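Local coordinates for protein ribonucleoside-diphosphate reductase (Pseudomonas aeruginosa, PDB 5IM3) that probably catalyses the reduction of ribonucleoside diphosphates to deoxyribonucleoside diphosphates, supplying precursors for DNA synthesis under allosteric control by bound nucleotides such as dATP, at residues Ile342-Leu347 against Ala630-Asp635; Phe278-Leu283 against Val326-Ala331. All coordinates share one frame; numbering follows the deposited sequence.

Contact 1: residues Ile342-Leu347 against Ala630-Asp635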
ATOM      1  N   ILE A 342      32.842  20.701  53.784  1.00 56.28           N
ATOM      2  CA  ILE A 342      34.028  20.193  53.101  1.00 56.84           C
ATOM      3  C   ILE A 342      33.785  18.774  52.600  1.00 56.65           C
ATOM      4  O   ILE A 342      34.178  18.421  51.482  1.00 56.08           O
ATOM      5  CB  ILE A 342      35.253  20.272  54.033  1.00 59.46           C
ATOM      6  CG1 ILE A 342      35.608  21.736  54.310  1.00 59.40           C
ATOM      7  CG2 ILE A 342      36.451  19.530  53.431  1.00 60.22           C
ATOM      8  CD1 ILE A 342      36.649  21.923  55.402  1.00 61.86           C
ATOM      9  N   GLU A 343      33.141  17.938  53.417  1.00 60.31           N
ATOM     10  CA  GLU A 343      32.808  16.587  52.977  1.00 65.01           C
ATOM     11  C   GLU A 343      31.923  16.617  51.732  1.00 62.76           C
ATOM     12  O   GLU A 343      32.117  15.820  50.806  1.00 61.84           O
ATOM     13  CB  GLU A 343      32.119  15.825  54.112  1.00 68.48           C
ATOM     14  CG  GLU A 343      31.741  14.380  53.780  1.00 70.93           C
ATOM     15  CD  GLU A 343      30.881  13.735  54.856  1.00 73.66           C
ATOM     16  OE1 GLU A 343      30.634  14.383  55.894  1.00 74.10           O
ATOM     17  OE2 GLU A 343      30.445  12.579  54.660  1.00 73.88           O
ATOM     18  N   PHE A 344      30.956  17.537  51.683  1.00 55.54           N
ATOM     19  CA  PHE A 344      30.070  17.606  50.524  1.00 54.92           C
ATOM     20  C   PHE A 344      30.784  18.211  49.321  1.00 54.53           C
ATOM     21  O   PHE A 344      30.533  17.811  48.177  1.00 53.53           O
ATOM     22  CB  PHE A 344      28.815  18.421  50.853  1.00 52.77           C
ATOM     23  CG  PHE A 344      28.029  17.903  52.031  1.00 53.65           C
ATOM     24  CD1 PHE A 344      28.217  16.615  52.510  1.00 53.91           C
ATOM     25  CD2 PHE A 344      27.094  18.714  52.657  1.00 53.55           C
ATOM     26  CE1 PHE A 344      27.494  16.152  53.590  1.00 54.89           C
ATOM     27  CE2 PHE A 344      26.367  18.253  53.737  1.00 53.71           C
ATOM     28  CZ  PHE A 344      26.567  16.971  54.202  1.00 55.99           C
ATOM     29  N   TYR A 345      31.662  19.187  49.554  1.00 54.58           N
ATOM     30  CA  TYR A 345      32.394  19.794  48.448  1.00 55.05           C
ATOM     31  C   TYR A 345      33.335  18.790  47.796  1.00 55.57           C
ATOM     32  O   TYR A 345      33.439  18.733  46.566  1.00 52.32           O
ATOM     33  CB  TYR A 345      33.175  21.014  48.935  1.00 53.77           C
ATOM     34  CG  TYR A 345      34.314  21.390  48.015  1.00 55.19           C
ATOM     35  CD1 TYR A 345      34.086  22.120  46.855  1.00 53.73           C
ATOM     36  CD2 TYR A 345      35.616  21.002  48.300  1.00 55.54           C
ATOM     37  CE1 TYR A 345      35.124  22.456  46.009  1.00 55.14           C
ATOM     38  CE2 TYR A 345      36.660  21.332  47.465  1.00 57.15           C
ATOM     39  CZ  TYR A 345      36.412  22.060  46.321  1.00 56.52           C
ATOM     40  OH  TYR A 345      37.461  22.386  45.492  1.00 55.76           O
ATOM     41  N   ASN A 346      34.036  17.992  48.607  1.00 61.08           N
ATOM     42  CA  ASN A 346      34.957  17.006  48.054  1.00 60.29           C
ATOM     43  C   ASN A 346      34.217  15.971  47.218  1.00 60.99           C
ATOM     44  O   ASN A 346      34.711  15.540  46.171  1.00 59.64           O
ATOM     45  CB  ASN A 346      35.732  16.326  49.180  1.00 61.62           C
ATOM     46  CG  ASN A 346      36.781  17.233  49.792  1.00 64.42           C
ATOM     47  OD1 ASN A 346      37.313  18.125  49.127  1.00 63.79           O
ATOM     48  ND2 ASN A 346      37.087  17.009  51.065  1.00 63.42           N
ATOM     49  N   LEU A 347      33.027  15.561  47.662  1.00 61.90           N
ATOM     50  CA  LEU A 347      32.268  14.571  46.908  1.00 64.08           C
ATOM     51  C   LEU A 347      31.803  15.133  45.569  1.00 62.79           C
ATOM     52  O   LEU A 347      31.843  14.437  44.548  1.00 63.32           O
ATOM     53  CB  LEU A 347      31.071  14.090  47.730  1.00 64.94           C
ATOM     54  CG  LEU A 347      30.420  12.803  47.223  1.00 64.45           C
ATOM     55  CD1 LEU A 347      31.348  11.611  47.449  1.00 66.37           C
ATOM     56  CD2 LEU A 347      29.074  12.575  47.886  1.00 62.29           C
ATOM     57  N   ALA A 630      26.578  10.567  50.132  1.00 53.72           N
ATOM     58  CA  ALA A 630      25.472  10.881  49.233  1.00 50.23           C
ATOM     59  C   ALA A 630      24.140  10.835  49.971  1.00 51.17           C
ATOM     60  O   ALA A 630      23.325  11.758  49.862  1.00 48.85           O
ATOM     61  CB  ALA A 630      25.467   9.905  48.058  1.00 49.92           C
ATOM     62  N   VAL A 631      23.900   9.762  50.727  1.00 55.33           N
ATOM     63  CA  VAL A 631      22.631   9.623  51.435  1.00 54.78           C
ATOM     64  C   VAL A 631      22.453  10.759  52.433  1.00 55.62           C
ATOM     65  O   VAL A 631      21.355  11.307  52.580  1.00 53.02           O
ATOM     66  CB  VAL A 631      22.550   8.244  52.120  1.00 56.74           C
ATOM     67  CG1 VAL A 631      21.296   8.144  52.988  1.00 56.23           C
ATOM     68  CG2 VAL A 631      22.565   7.131  51.078  1.00 54.49           C
ATOM     69  N   ARG A 632      23.526  11.134  53.135  1.00 52.54           N
ATOM     70  CA  ARG A 632      23.427  12.237  54.083  1.00 52.25           C
ATOM     71  C   ARG A 632      23.029  13.527  53.376  1.00 51.85           C
ATOM     72  O   ARG A 632      22.134  14.247  53.831  1.00 50.74           O
ATOM     73  CB  ARG A 632      24.749  12.423  54.825  1.00 54.53           C
ATOM     74  CG  ARG A 632      24.668  13.441  55.953  1.00 55.52           C
ATOM     75  CD  ARG A 632      26.020  13.671  56.614  1.00 57.07           C
ATOM     76  NE  ARG A 632      25.905  14.511  57.802  1.00 55.48           N
ATOM     77  CZ  ARG A 632      25.674  14.051  59.027  1.00 58.94           C
ATOM     78  NH1 ARG A 632      25.532  12.750  59.242  1.00 57.44           N
ATOM     79  NH2 ARG A 632      25.583  14.898  60.047  1.00 58.67           N
ATOM     80  N   MET A 633      23.687  13.834  52.256  1.00 51.77           N
ATOM     81  CA  MET A 633      23.333  15.029  51.497  1.00 52.81           C
ATOM     82  C   MET A 633      21.871  14.994  51.070  1.00 51.20           C
ATOM     83  O   MET A 633      21.176  16.016  51.127  1.00 50.20           O
ATOM     84  CB  MET A 633      24.244  15.158  50.278  1.00 54.47           C
ATOM     85  CG  MET A 633      25.707  15.357  50.639  1.00 55.13           C
ATOM     86  SD  MET A 633      26.812  15.236  49.224  1.00 57.32           S
ATOM     87  CE  MET A 633      26.295  16.634  48.235  1.00 54.83           C
ATOM     88  N   LEU A 634      21.382  13.826  50.647  1.00 49.10           N
ATOM     89  CA  LEU A 634      19.986  13.726  50.232  1.00 48.48           C
ATOM     90  C   LEU A 634      19.047  13.895  51.418  1.00 47.89           C
ATOM     91  O   LEU A 634      17.982  14.509  51.291  1.00 46.86           O
ATOM     92  CB  LEU A 634      19.736  12.390  49.531  1.00 46.00           C
ATOM     93  CG  LEU A 634      20.330  12.246  48.127  1.00 49.34           C
ATOM     94  CD1 LEU A 634      20.060  10.856  47.561  1.00 47.68           C
ATOM     95  CD2 LEU A 634      19.789  13.314  47.180  1.00 47.24           C
ATOM     96  N   ASP A 635      19.422  13.365  52.584  1.00 49.34           N
ATOM     97  CA  ASP A 635      18.594  13.565  53.765  1.00 52.15           C
ATOM     98  C   ASP A 635      18.559  15.036  54.157  1.00 53.79           C
ATOM     99  O   ASP A 635      17.522  15.541  54.605  1.00 52.95           O
ATOM    100  CB  ASP A 635      19.103  12.708  54.923  1.00 52.59           C
ATOM    101  CG  ASP A 635      18.055  12.513  56.007  1.00 55.24           C
ATOM    102  OD1 ASP A 635      16.916  12.126  55.670  1.00 54.99           O
ATOM    103  OD2 ASP A 635      18.359  12.753  57.191  1.00 56.05           O
TER
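F344 and M633 make a Met-aromatic contact at the heart of a helix-helix packing that joins helix 337-349 of the all-alpha region to helix 620-640 of the barrel region. M633 CG lies over one face of the phenyl ring, displaced toward its rim, and comes within 3.4 Å of F344 CD1; lying 3.6 Å from the centroid and over the face, M633 CG makes a CH-pi contact. The sulfur stands oblique to the same ring. A bend at the last torsion of M633 (chi3 64°) turns the methyl group back, so that CE reaches F344 CB at 4.0 Å. The ring edge is taken by R632, whose extended chain runs across the end of the phenyl group and sets CD 4.1 Å from F344 CZ. L347, three residues on from F344, has CG anti to its backbone N (chi1 -164°), which directs CD2 toward helix 620-640, where it touches M633 SD at 3.7 Å and A630 N at 3.9 Å. The segment axes approach to 10.8 Å at 115°, a steep crossing bridged by long side chains. Further out, R632 NH2 anchors the end of its arm in salt bridges with E334 OE1 and E706 OE2.

Contact 2: residues Phe278-Leu283 against Val326-Ala331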
ATOM      1  N   PHE A 278      29.254  30.795  57.793  1.00 69.89           N
ATOM      2  CA  PHE A 278      30.319  29.816  57.662  1.00 66.58           C
ATOM      3  C   PHE A 278      31.671  30.472  57.912  1.00 67.27           C
ATOM      4  O   PHE A 278      31.825  31.694  57.833  1.00 68.77           O
ATOM      5  CB  PHE A 278      30.314  29.182  56.271  1.00 64.82           C
ATOM      6  CG  PHE A 278      29.263  28.128  56.077  1.00 63.20           C
ATOM      7  CD1 PHE A 278      27.975  28.473  55.699  1.00 61.67           C
ATOM      8  CD2 PHE A 278      29.568  26.786  56.251  1.00 62.97           C
ATOM      9  CE1 PHE A 278      27.008  27.502  55.510  1.00 59.94           C
ATOM     10  CE2 PHE A 278      28.603  25.811  56.061  1.00 61.32           C
ATOM     11  CZ  PHE A 278      27.324  26.170  55.690  1.00 60.21           C
ATOM     12  N   ASP A 279      32.663  29.637  58.213  1.00 63.56           N
ATOM     13  CA  ASP A 279      34.041  30.099  58.370  1.00 64.08           C
ATOM     14  C   ASP A 279      34.678  30.072  56.987  1.00 62.23           C
ATOM     15  O   ASP A 279      35.249  29.069  56.559  1.00 61.75           O
ATOM     16  CB  ASP A 279      34.796  29.230  59.367  1.00 65.81           C
ATOM     17  CG  ASP A 279      36.147  29.806  59.730  1.00 67.60           C
ATOM     18  OD1 ASP A 279      36.857  30.279  58.818  1.00 66.78           O
ATOM     19  OD2 ASP A 279      36.496  29.790  60.929  1.00 70.23           O
ATOM     20  N   LEU A 280      34.583  31.199  56.280  1.00 61.57           N
ATOM     21  CA  LEU A 280      35.006  31.234  54.886  1.00 60.71           C
ATOM     22  C   LEU A 280      36.515  31.069  54.744  1.00 64.80           C
ATOM     23  O   LEU A 280      36.982  30.539  53.730  1.00 65.60           O
ATOM     24  CB  LEU A 280      34.544  32.536  54.236  1.00 61.72           C
ATOM     25  CG  LEU A 280      33.032  32.779  54.317  1.00 64.08           C
ATOM     26  CD1 LEU A 280      32.666  34.145  53.759  1.00 63.97           C
ATOM     27  CD2 LEU A 280      32.262  31.680  53.589  1.00 61.02           C
ATOM     28  N   GLU A 281      37.294  31.511  55.736  1.00 65.54           N
ATOM     29  CA  GLU A 281      38.737  31.306  55.675  1.00 67.21           C
ATOM     30  C   GLU A 281      39.066  29.818  55.656  1.00 67.85           C
ATOM     31  O   GLU A 281      39.887  29.358  54.854  1.00 67.09           O
ATOM     32  CB  GLU A 281      39.418  32.000  56.858  1.00 69.63           C
ATOM     33  CG  GLU A 281      40.931  32.131  56.717  1.00 70.45           C
ATOM     34  CD  GLU A 281      41.696  31.098  57.522  1.00 72.86           C
ATOM     35  OE1 GLU A 281      41.096  30.082  57.923  1.00 72.73           O
ATOM     36  OE2 GLU A 281      42.902  31.310  57.769  1.00 74.80           O
ATOM     37  N   LYS A 282      38.414  29.048  56.529  1.00 75.83           N
ATOM     38  CA  LYS A 282      38.626  27.605  56.568  1.00 77.92           C
ATOM     39  C   LYS A 282      38.129  26.930  55.293  1.00 76.12           C
ATOM     40  O   LYS A 282      38.783  26.019  54.771  1.00 77.50           O
ATOM     41  CB  LYS A 282      37.925  27.027  57.792  1.00 80.31           C
ATOM     42  CG  LYS A 282      38.295  25.595  58.140  1.00 81.24           C
ATOM     43  CD  LYS A 282      37.478  25.094  59.335  1.00 82.63           C
ATOM     44  CE  LYS A 282      37.692  25.951  60.586  1.00 84.56           C
ATOM     45  NZ  LYS A 282      36.811  25.550  61.712  1.00 86.40           N
ATOM     46  N   LEU A 283      36.974  27.355  54.779  1.00 67.89           N
ATOM     47  CA  LEU A 283      36.477  26.789  53.529  1.00 67.40           C
ATOM     48  C   LEU A 283      37.321  27.231  52.344  1.00 67.99           C
ATOM     49  O   LEU A 283      37.459  26.482  51.368  1.00 66.58           O
ATOM     50  CB  LEU A 283      35.019  27.190  53.302  1.00 65.86           C
ATOM     51  CG  LEU A 283      34.007  26.753  54.363  1.00 67.34           C
ATOM     52  CD1 LEU A 283      32.616  27.222  53.977  1.00 65.05           C
ATOM     53  CD2 LEU A 283      34.030  25.243  54.560  1.00 68.98           C
ATOM     54  N   VAL A 326      27.136  24.913  46.689  1.00 52.70           N
ATOM     55  CA  VAL A 326      26.150  23.844  46.815  1.00 52.09           C
ATOM     56  C   VAL A 326      26.391  23.071  48.102  1.00 51.52           C
ATOM     57  O   VAL A 326      25.452  22.762  48.848  1.00 50.44           O
ATOM     58  CB  VAL A 326      26.195  22.921  45.581  1.00 48.96           C
ATOM     59  CG1 VAL A 326      25.130  21.834  45.683  1.00 49.95           C
ATOM     60  CG2 VAL A 326      26.010  23.730  44.309  1.00 47.47           C
ATOM     61  N   ALA A 327      27.658  22.766  48.390  1.00 49.18           N
ATOM     62  CA  ALA A 327      28.001  22.060  49.616  1.00 50.68           C
ATOM     63  C   ALA A 327      27.572  22.859  50.839  1.00 49.68           C
ATOM     64  O   ALA A 327      26.982  22.311  51.776  1.00 50.27           O
ATOM     65  CB  ALA A 327      29.503  21.783  49.650  1.00 51.42           C
ATOM     66  N   MET A 328      27.862  24.162  50.844  1.00 52.31           N
ATOM     67  CA  MET A 328      27.458  25.011  51.962  1.00 53.85           C
ATOM     68  C   MET A 328      25.942  25.041  52.099  1.00 52.68           C
ATOM     69  O   MET A 328      25.401  24.873  53.199  1.00 51.82           O
ATOM     70  CB  MET A 328      28.009  26.427  51.770  1.00 55.26           C
ATOM     71  CG  MET A 328      29.529  26.552  51.927  1.00 56.52           C
ATOM     72  SD  MET A 328      30.185  28.116  51.300  1.00 55.23           S
ATOM     73  CE  MET A 328      29.649  29.259  52.568  1.00 56.05           C
ATOM     74  N   GLY A 329      25.236  25.249  50.986  1.00 51.83           N
ATOM     75  CA  GLY A 329      23.785  25.285  51.032  1.00 51.49           C
ATOM     76  C   GLY A 329      23.182  24.015  51.591  1.00 50.98           C
ATOM     77  O   GLY A 329      22.151  24.058  52.269  1.00 54.01           O
ATOM     78  N   LEU A 330      23.810  22.873  51.329  1.00 51.25           N
ATOM     79  CA  LEU A 330      23.342  21.603  51.864  1.00 51.85           C
ATOM     80  C   LEU A 330      23.744  21.379  53.314  1.00 52.87           C
ATOM     81  O   LEU A 330      23.246  20.430  53.931  1.00 51.21           O
ATOM     82  CB  LEU A 330      23.871  20.451  51.001  1.00 52.32           C
ATOM     83  CG  LEU A 330      23.285  20.366  49.587  1.00 53.32           C
ATOM     84  CD1 LEU A 330      23.974  19.264  48.795  1.00 52.81           C
ATOM     85  CD2 LEU A 330      21.776  20.135  49.632  1.00 51.04           C
ATOM     86  N   ALA A 331      24.613  22.225  53.874  1.00 53.39           N
ATOM     87  CA  ALA A 331      25.097  22.055  55.239  1.00 52.16           C
ATOM     88  C   ALA A 331      24.729  23.213  56.162  1.00 54.38           C
ATOM     89  O   ALA A 331      25.281  23.304  57.267  1.00 55.37           O
ATOM     90  CB  ALA A 331      26.618  21.868  55.233  1.00 55.52           C
TER
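The N-terminal turn of the short helix 280-286, with F278, two residues ahead of it, packs against the C-terminal end of helix 319-330 through a methionine set among apolar side chains. M328 is the shared partner: F278 and L280 share its methyl group, while L283 meets its CG and sulfur. The phenyl ring of F278 has M328 CB over one face, offset toward the rim, 4.2 Å from the ring centroid and 20° off the normal, a CH-pi contact. Phenyl and methionine chain lie alongside each other, reaching in from the two segments. The chain then runs along the ring toward its CB end in a Met-aromatic contact, the sulfur above the same face but 5.0 Å from the centroid. The bend at chi3 (74°) brings the methyl group down to the CG and CD1 side of the ring, where M328 CE lies 3.6 Å from F278 CD1. That methyl also meets L280 CD2, from a leucine that comes in across the methionine chain, while L283 CD1 touches the sulfur. At its far end the ring reaches the last turn of helix 319-330, with F278 CZ 3.4 Å from M328 O, the carbonyl that accepts the backbone bond from A331 N. F278 also has a cation-pi partner in R337. L280 packs further on P259 and I262 of helix 250-267, and L283 on I342 of helix 337-349, tying the turn to both neighbours. D279, between F278 and L280, is the N-cap of helix 280-286, and its backbone N is hydrogen-bonded to E338. In the cap, K282 N donates to D279 OD1 at 3.0 Å and 165°, approaching from above the carboxylate plane.

The two contacts lie 12 Å apart between centres and meet through helix 319-330, which precedes helix 337-349 in the chain: A327 of contact 2 packs on F344 and Y345 of contact 1, and L330 on M633. Each rests on a methionine laid over a phenylalanine with no hydrogen bond across it, but the setting differs. Contact 1 is wholly buried, joins the all-alpha and barrel regions, and borders on the charged network of R632. Contact 2 lies farther from the chain's centre, links a helix start to a helix end, includes the partly exposed L280, and carries an N-cap bond within segment 278-283.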